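Local coordinates for protein D-alanyl-D-alanine carboxypeptidase (Mycobacterium tuberculosis H37Rv, PDB 4RYE) that probably removes the terminal D-alanine from peptidoglycan stem peptides as a serine-type D,D-carboxypeptidase of the S11 family in cell wall biogenesis, at residues G82-G86 with R87-A91. Sequence-based numbering, arbitrary orientation.
Sequences GVKPG and RSYTA
A type II beta turn from Lys-84 to Arg-87 leads the chain into the short strand 88-90, which pairs with strand 66-68, and the arginine that ends the turn also folds its side chain back over it. The turn is closed by Arg-87 N donating to Lys-84 O at 3.2 Å. Pro-85, with its fixed phi, suits the second position, and Gly-86 the third, where a positive phi would press any CB against the preceding carbonyl O. Bent at chi2 (67°), the long, flexible Arg-87 chain can curl back so that NH1 reaches Pro-85 O at 2.7 Å. That oxygen lies in the guanidinium plane, where an N-H of NH1 points, and NH1 is tilted 23° from the carbonyl plane. Lys-84 CB sits over one face of the same group, offset toward its rim and 3.7 Å from Arg-87 CZ. The extended lysine chain carries Lys-84 NZ to 5.0 Å from Arg-87 NH2, not in contact; both residues are exposed, so solvent probably screens the like charges.

Two residues on, Tyr-89 turns its ring back toward the loop, CG lying beside its own backbone N (chi1 -58°). Its OH accepts the Lys-84 N-H at 2.7 Å and also hydrogen-bonds a water at 2.8 Å, which makes a weak bond to Gly-82 O. The compact, branched Val-83 fits against ring and helix: its CG1 packs obliquely on Tyr-89 CE1 at 3.9 Å, and both side chains rest on Leu-94. Just before the turn, the amides of Gly-82 and Val-83 both donate to Asp-105 OD2. Tyrosine suits position 89, filling a buried place while its hydroxyl satisfies a loop amide. Together these bonds help fix the chain's path into the strand, anchored by Val-83 packing on the Tyr-89 ring.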
loop_
_atom_site.group_PDB
_atom_site.type_symbol
_atom_site.label_atom_id
_atom_site.label_comp_id
_atom_site.label_asym_id
_atom_site.label_seq_id
_atom_site.Cartn_x
_atom_site.Cartn_y
_atom_site.Cartn_z
ATOM N N GLY A 82 -16.523 -1.581 -8.629
ATOM C CA GLY A 82 -17.763 -1.583 -9.381
ATOM C C GLY A 82 -17.932 -0.401 -10.321
ATOM O O GLY A 82 -19.052 0.063 -10.554
ATOM N N VAL A 83 -16.821 0.087 -10.865
ATOM C CA VAL A 83 -16.863 1.086 -11.934
ATOM C C VAL A 83 -17.671 0.560 -13.126
ATOM O O VAL A 83 -17.521 -0.598 -13.528
ATOM C CB VAL A 83 -15.440 1.451 -12.395
ATOM C CG1 VAL A 83 -15.472 2.343 -13.638
ATOM C CG2 VAL A 83 -14.679 2.111 -11.258
ATOM N N LYS A 84 -18.547 1.398 -13.672
ATOM C CA LYS A 84 -19.377 0.994 -14.804
ATOM C C LYS A 84 -19.221 1.968 -15.971
ATOM O O LYS A 84 -19.138 3.177 -15.763
ATOM C CB LYS A 84 -20.844 0.858 -14.375
ATOM C CG LYS A 84 -21.055 -0.250 -13.348
ATOM C CD LYS A 84 -22.499 -0.358 -12.907
ATOM C CE LYS A 84 -22.693 -1.576 -12.002
ATOM N NZ LYS A 84 -24.097 -2.084 -12.025
ATOM N N PRO A 85 -19.164 1.441 -17.209
ATOM C CA PRO A 85 -18.869 2.311 -18.357
ATOM C C PRO A 85 -19.976 3.314 -18.648
ATOM O O PRO A 85 -21.153 2.953 -18.621
ATOM C CB PRO A 85 -18.736 1.324 -19.523
ATOM C CG PRO A 85 -19.543 0.124 -19.102
ATOM C CD PRO A 85 -19.327 0.031 -17.609
ATOM N N GLY A 86 -19.592 4.560 -18.922
ATOM C CA GLY A 86 -20.550 5.616 -19.211
ATOM C C GLY A 86 -20.977 6.363 -17.961
ATOM O O GLY A 86 -21.680 7.378 -18.032
ATOM N N ARG A 87 -20.556 5.846 -16.808
ATOM C CA ARG A 87 -20.862 6.480 -15.535
ATOM C C ARG A 87 -19.748 7.444 -15.122
ATOM O O ARG A 87 -18.566 7.239 -15.431
ATOM C CB ARG A 87 -21.102 5.430 -14.436
ATOM C CG ARG A 87 -22.500 4.787 -14.453
ATOM C CD ARG A 87 -22.739 3.917 -15.695
ATOM N NE ARG A 87 -23.743 2.877 -15.470
ATOM C CZ ARG A 87 -23.908 1.819 -16.258
ATOM N NH1 ARG A 87 -23.134 1.667 -17.322
ATOM N NH2 ARG A 87 -24.841 0.911 -15.983
ATOM N N SER A 88 -20.137 8.500 -14.417
ATOM C CA SER A 88 -19.195 9.516 -13.964
ATOM C C SER A 88 -18.718 9.227 -12.541
ATOM O O SER A 88 -19.504 8.799 -11.696
ATOM C CB SER A 88 -19.871 10.887 -14.026
ATOM O OG SER A 88 -18.944 11.916 -13.765
ATOM N N TYR A 89 -17.433 9.463 -12.274
ATOM C CA TYR A 89 -16.866 9.251 -10.942
ATOM C C TYR A 89 -15.914 10.391 -10.626
ATOM O O TYR A 89 -15.282 10.931 -11.535
ATOM C CB TYR A 89 -16.093 7.922 -10.886
ATOM C CG TYR A 89 -16.950 6.733 -11.233
ATOM C CD1 TYR A 89 -17.109 6.333 -12.554
ATOM C CD2 TYR A 89 -17.624 6.027 -10.246
ATOM C CE1 TYR A 89 -17.923 5.256 -12.885
ATOM C CE2 TYR A 89 -18.450 4.947 -10.568
ATOM C CZ TYR A 89 -18.586 4.569 -11.888
ATOM O OH TYR A 89 -19.387 3.507 -12.224
ATOM N N THR A 90 -15.800 10.757 -9.352
ATOM C CA THR A 90 -14.797 11.742 -8.948
ATOM C C THR A 90 -13.489 11.048 -8.615
ATOM O O THR A 90 -13.460 9.841 -8.318
ATOM C CB THR A 90 -15.229 12.543 -7.711
ATOM O OG1 THR A 90 -15.311 11.657 -6.588
ATOM C CG2 THR A 90 -16.573 13.208 -7.934
ATOM N N ALA A 91 -12.400 11.809 -8.659
ATOM C CA ALA A 91 -11.102 11.298 -8.230
ATOM C C ALA A 91 -11.169 10.771 -6.802
ATOM O O ALA A 91 -10.557 9.757 -6.491
ATOM C CB ALA A 91 -10.039 12.382 -8.343
HETATM O O HOH W 1 -21.076 2.774 -10.160
#